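Long-range contact in cytochrome c-550 (PDB 1COT), which probably carries electrons as a class I c-type cytochrome, using a covalently bound heme c: residues Asn38-Glu50 with Ala63-Leu76. Sequence-based numbering, arbitrary orientation.
Sequences NLYGVVGRKIASE and AEKNPDLTWTEADL. With HEC (heme c), chain B.
I47 lies over one face of the W71 indole, in the part of the cytochrome c fold that encloses a heme propionate. Its CD1 sits 3.4 Å from the centroid of the five-membered ring of W71, a CH-pi contact. The two side chains meet at about a right angle. I47 CG1 is anti to its own carbonyl carbon (chi1 -51°), and a second bend at chi2 brings CD1 onto the ring. CG1 itself packs against L69 CG. On the opposite face of the indole, L76 CD2 is set off toward the rim. V42 CG2 comes obliquely to W71 CD1 at 3.5 Å. The ring edge is turned to the heme, and W71 NE1 donates to propionate oxygen O2A at 2.8 Å, nearly straight at 166°. A48 N donates to the same oxygen, while R45 NH2 binds O1A. R45 NH1 and NH2 both also grip N38 O, which holds the guanidinium in place. A phenylalanine instead of W71 would probably leave O2A without its indole donor and I47 CD1 with a smaller face to lie on. For a short way, G44-I47 against L69-W71, the backbones run antiparallel, with a single beta bridge at K46 and T70. G44 N donates to W71 O, W71 N to R45 O, and I47 N to L69 O. Beyond the bridge K46 extends past P67, its CE 3.2 Å from P67 O, toward the end of helix 57-65. There its NZ donates to two waters: one passes hydrogen bonds on to N66 O and L69 O, the other reaches A63 O at 2.7 Å.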
# COMPACT_ATOMS: atom_id res chain seq x y z
N ASN A 38 -8.51 0.61 0.54
CA ASN A 38 -8.46 1.36 1.78
C ASN A 38 -7.12 1.00 2.43
O ASN A 38 -6.76 -0.17 2.48
CB ASN A 38 -9.62 0.84 2.65
CG ASN A 38 -9.74 1.49 4.00
OD1 ASN A 38 -8.94 2.35 4.40
ND2 ASN A 38 -10.77 1.07 4.72
N LEU A 39 -6.37 2.00 2.91
CA LEU A 39 -5.07 1.79 3.53
C LEU A 39 -5.07 1.67 5.03
O LEU A 39 -4.02 1.45 5.63
CB LEU A 39 -3.96 2.70 2.96
CG LEU A 39 -3.81 2.54 1.44
CD1 LEU A 39 -2.78 3.55 0.91
CD2 LEU A 39 -3.36 1.13 1.11
N TYR A 40 -6.24 1.79 5.65
CA TYR A 40 -6.29 1.65 7.09
C TYR A 40 -5.82 0.22 7.35
O TYR A 40 -6.24 -0.71 6.66
CB TYR A 40 -7.74 1.72 7.58
CG TYR A 40 -7.77 1.33 9.03
CD1 TYR A 40 -7.91 0.01 9.46
CD2 TYR A 40 -7.65 2.32 10.01
CE1 TYR A 40 -7.90 -0.39 10.79
CE2 TYR A 40 -7.66 1.95 11.35
CZ TYR A 40 -7.79 0.62 11.75
OH TYR A 40 -7.79 0.30 13.08
N GLY A 41 -4.95 0.07 8.35
CA GLY A 41 -4.41 -1.21 8.75
C GLY A 41 -3.60 -1.93 7.68
O GLY A 41 -3.49 -3.15 7.72
N VAL A 42 -3.02 -1.19 6.73
CA VAL A 42 -2.25 -1.86 5.69
C VAL A 42 -0.99 -2.53 6.21
O VAL A 42 -0.58 -3.58 5.73
CB VAL A 42 -1.95 -1.00 4.45
CG1 VAL A 42 -1.05 0.18 4.82
CG2 VAL A 42 -1.36 -1.81 3.32
N VAL A 43 -0.36 -1.91 7.21
CA VAL A 43 0.85 -2.53 7.74
C VAL A 43 0.46 -3.78 8.50
O VAL A 43 -0.37 -3.73 9.41
CB VAL A 43 1.64 -1.58 8.63
CG1 VAL A 43 2.97 -2.21 9.04
CG2 VAL A 43 1.87 -0.25 7.91
N GLY A 44 1.06 -4.91 8.13
CA GLY A 44 0.77 -6.17 8.77
C GLY A 44 -0.35 -6.90 8.05
O GLY A 44 -0.63 -8.07 8.35
N ARG A 45 -0.99 -6.25 7.10
CA ARG A 45 -2.07 -6.90 6.38
C ARG A 45 -1.54 -7.76 5.24
O ARG A 45 -0.57 -7.39 4.59
CB ARG A 45 -2.92 -5.79 5.80
CG ARG A 45 -4.10 -6.23 4.98
CD ARG A 45 -4.99 -5.01 4.78
NE ARG A 45 -4.81 -4.38 3.48
CZ ARG A 45 -5.25 -3.14 3.23
NH1 ARG A 45 -5.88 -2.41 4.15
NH2 ARG A 45 -5.06 -2.63 2.02
N LYS A 46 -2.19 -8.90 4.96
CA LYS A 46 -1.77 -9.76 3.87
C LYS A 46 -1.86 -8.98 2.56
O LYS A 46 -2.80 -8.22 2.34
CB LYS A 46 -2.72 -10.95 3.75
CG LYS A 46 -2.27 -12.02 2.77
CD LYS A 46 -3.23 -13.21 2.68
CE LYS A 46 -2.65 -14.40 1.95
NZ LYS A 46 -2.26 -14.08 0.56
N ILE A 47 -0.88 -9.15 1.68
CA ILE A 47 -0.89 -8.45 0.40
C ILE A 47 -2.18 -8.72 -0.36
O ILE A 47 -2.68 -9.84 -0.33
CB ILE A 47 0.22 -9.06 -0.48
CG1 ILE A 47 1.56 -9.12 0.25
CG2 ILE A 47 0.33 -8.34 -1.81
CD1 ILE A 47 2.13 -7.75 0.58
N ALA A 48 -2.69 -7.70 -1.06
CA ALA A 48 -3.90 -7.78 -1.87
C ALA A 48 -5.00 -8.55 -1.17
O ALA A 48 -5.52 -9.52 -1.71
CB ALA A 48 -3.57 -8.45 -3.20
N SER A 49 -5.34 -8.12 0.04
CA SER A 49 -6.38 -8.84 0.76
C SER A 49 -7.62 -8.02 1.03
O SER A 49 -8.50 -8.49 1.75
CB SER A 49 -5.85 -9.51 2.01
OG SER A 49 -5.43 -8.53 2.93
N GLU A 50 -7.70 -6.79 0.48
CA GLU A 50 -8.88 -5.96 0.70
C GLU A 50 -10.09 -6.61 0.04
O GLU A 50 -10.08 -6.97 -1.14
CB GLU A 50 -8.78 -4.45 0.36
CG GLU A 50 -10.13 -3.82 -0.05
CD GLU A 50 -10.24 -2.33 0.17
OE1 GLU A 50 -9.53 -1.94 1.20
OE2 GLU A 50 -10.91 -1.58 -0.52
N ALA A 63 0.64 -12.44 -4.11
CA ALA A 63 -0.05 -13.04 -2.95
C ALA A 63 -0.10 -14.56 -3.04
O ALA A 63 0.15 -15.27 -2.06
CB ALA A 63 -1.43 -12.42 -2.75
N GLU A 64 -0.42 -15.04 -4.22
CA GLU A 64 -0.52 -16.45 -4.49
C GLU A 64 0.80 -17.18 -4.31
O GLU A 64 0.90 -18.24 -3.68
CB GLU A 64 -1.09 -16.54 -5.89
CG GLU A 64 -1.40 -17.99 -6.19
CD GLU A 64 -1.97 -18.00 -7.54
OE1 GLU A 64 -2.20 -16.80 -8.01
OE2 GLU A 64 -2.19 -19.03 -8.15
N LYS A 65 1.83 -16.58 -4.86
CA LYS A 65 3.15 -17.12 -4.76
C LYS A 65 3.75 -16.95 -3.37
O LYS A 65 4.66 -17.71 -3.06
CB LYS A 65 4.06 -16.45 -5.77
CG LYS A 65 3.85 -16.89 -7.20
CD LYS A 65 4.97 -16.32 -8.06
CE LYS A 65 4.99 -16.72 -9.53
NZ LYS A 65 6.34 -16.69 -10.12
N ASN A 66 3.32 -16.01 -2.53
CA ASN A 66 3.90 -15.82 -1.19
C ASN A 66 2.73 -15.66 -0.23
O ASN A 66 2.38 -14.56 0.18
CB ASN A 66 4.64 -14.48 -1.28
CG ASN A 66 5.72 -14.44 -2.34
OD1 ASN A 66 6.85 -14.87 -2.07
ND2 ASN A 66 5.42 -13.94 -3.54
N PRO A 67 2.10 -16.77 0.12
CA PRO A 67 0.94 -16.74 0.96
C PRO A 67 1.07 -16.15 2.34
O PRO A 67 0.11 -15.63 2.91
CB PRO A 67 0.39 -18.16 1.01
CG PRO A 67 1.37 -19.04 0.25
CD PRO A 67 2.51 -18.16 -0.23
N ASP A 68 2.26 -16.24 2.85
CA ASP A 68 2.45 -15.71 4.16
C ASP A 68 2.90 -14.26 4.13
O ASP A 68 3.18 -13.67 5.17
CB ASP A 68 3.55 -16.55 4.82
CG ASP A 68 4.79 -16.66 3.98
OD1 ASP A 68 4.85 -16.39 2.79
OD2 ASP A 68 5.82 -17.09 4.67
N LEU A 69 2.98 -13.68 2.95
CA LEU A 69 3.42 -12.31 2.86
C LEU A 69 2.39 -11.28 3.27
O LEU A 69 1.27 -11.22 2.76
CB LEU A 69 3.94 -11.99 1.44
CG LEU A 69 4.65 -10.64 1.34
CD1 LEU A 69 5.83 -10.61 2.30
CD2 LEU A 69 5.14 -10.45 -0.09
N THR A 70 2.82 -10.47 4.21
CA THR A 70 2.02 -9.39 4.73
C THR A 70 2.88 -8.16 4.54
O THR A 70 4.10 -8.26 4.49
CB THR A 70 1.62 -9.57 6.20
OG1 THR A 70 2.79 -9.57 7.00
CG2 THR A 70 0.85 -10.87 6.37
N TRP A 71 2.26 -7.02 4.42
CA TRP A 71 3.07 -5.84 4.23
C TRP A 71 3.85 -5.38 5.44
O TRP A 71 3.30 -5.18 6.52
CB TRP A 71 2.12 -4.66 3.97
CG TRP A 71 1.57 -4.65 2.60
CD1 TRP A 71 0.26 -4.75 2.28
CD2 TRP A 71 2.30 -4.50 1.39
NE1 TRP A 71 0.12 -4.66 0.92
CE2 TRP A 71 1.36 -4.51 0.35
CE3 TRP A 71 3.67 -4.35 1.10
CZ2 TRP A 71 1.76 -4.39 -0.99
CZ3 TRP A 71 4.06 -4.24 -0.22
CH2 TRP A 71 3.11 -4.25 -1.25
N THR A 72 5.14 -5.21 5.25
CA THR A 72 6.01 -4.72 6.30
C THR A 72 6.35 -3.30 5.90
O THR A 72 6.18 -2.95 4.73
CB THR A 72 7.34 -5.50 6.39
OG1 THR A 72 8.02 -5.39 5.16
CG2 THR A 72 7.04 -6.96 6.71
N GLU A 73 6.82 -2.48 6.83
CA GLU A 73 7.16 -1.11 6.46
C GLU A 73 8.24 -1.09 5.37
O GLU A 73 8.18 -0.31 4.42
CB GLU A 73 7.60 -0.28 7.69
CG GLU A 73 6.41 0.23 8.52
CD GLU A 73 6.84 0.95 9.77
OE1 GLU A 73 7.11 2.14 9.80
OE2 GLU A 73 6.88 0.16 10.82
N ALA A 74 9.24 -1.97 5.50
CA ALA A 74 10.29 -2.02 4.50
C ALA A 74 9.78 -2.35 3.11
O ALA A 74 10.14 -1.72 2.12
CB ALA A 74 11.35 -3.02 4.91
N ASP A 75 8.90 -3.34 3.04
CA ASP A 75 8.34 -3.75 1.77
C ASP A 75 7.49 -2.63 1.21
O ASP A 75 7.47 -2.39 0.01
CB ASP A 75 7.46 -4.98 2.00
CG ASP A 75 8.26 -6.24 1.99
OD1 ASP A 75 9.55 -6.03 1.97
OD2 ASP A 75 7.76 -7.34 1.99
N LEU A 76 6.76 -1.96 2.10
CA LEU A 76 5.91 -0.88 1.66
C LEU A 76 6.75 0.23 1.05
O LEU A 76 6.40 0.79 0.01
CB LEU A 76 4.97 -0.34 2.75
CG LEU A 76 3.77 -1.22 3.11
CD1 LEU A 76 3.26 -0.84 4.50
CD2 LEU A 76 2.65 -1.03 2.09
FE HEC B . -1.72 2.96 -4.34
CHA HEC B . -2.43 -0.32 -4.30
CHB HEC B . 0.12 2.63 -1.54
CHC HEC B . -0.99 6.28 -4.38
CHD HEC B . -3.66 3.38 -7.08
NA HEC B . -1.23 1.47 -3.16
C1A HEC B . -1.64 0.15 -3.32
C2A HEC B . -1.09 -0.65 -2.25
C3A HEC B . -0.37 0.16 -1.45
C4A HEC B . -0.46 1.47 -2.02
CMA HEC B . 0.41 -0.20 -0.21
CAA HEC B . -1.31 -2.13 -2.08
CBA HEC B . -2.53 -2.35 -1.17
CGA HEC B . -2.85 -3.80 -0.80
O1A HEC B . -3.99 -3.90 -0.43
O2A HEC B . -2.10 -4.74 -0.85
NB HEC B . -0.65 4.20 -3.24
C1B HEC B . -0.02 3.86 -2.09
C2B HEC B . 0.59 5.03 -1.54
C3B HEC B . 0.28 6.03 -2.35
C4B HEC B . -0.48 5.51 -3.40
CMB HEC B . 1.45 5.02 -0.27
CAB HEC B . 0.79 7.41 -2.26
CBB HEC B . 2.26 7.72 -2.23
NC HEC B . -2.18 4.49 -5.46
C1C HEC B . -1.81 5.80 -5.34
C2C HEC B . -2.42 6.60 -6.39
C3C HEC B . -3.18 5.77 -7.13
C4C HEC B . -3.04 4.47 -6.55
CMC HEC B . -2.22 8.10 -6.57
CAC HEC B . -4.05 6.07 -8.33
CBC HEC B . -3.83 7.09 -9.40
ND HEC B . -2.80 1.76 -5.49
C1D HEC B . -3.55 2.14 -6.58
C2D HEC B . -4.21 0.97 -7.12
C3D HEC B . -3.86 -0.05 -6.31
C4D HEC B . -2.97 0.43 -5.32
CMD HEC B . -5.10 0.93 -8.35
CAD HEC B . -4.19 -1.48 -6.51
CBD HEC B . -2.94 -2.01 -7.28
CGD HEC B . -3.08 -3.28 -8.02
O1D HEC B . -4.04 -4.00 -7.98
O2D HEC B . -2.07 -3.59 -8.71
O HOH W 1 0.19 -12.91 0.66
O HOH W 2 -2.12 -16.27 -1.02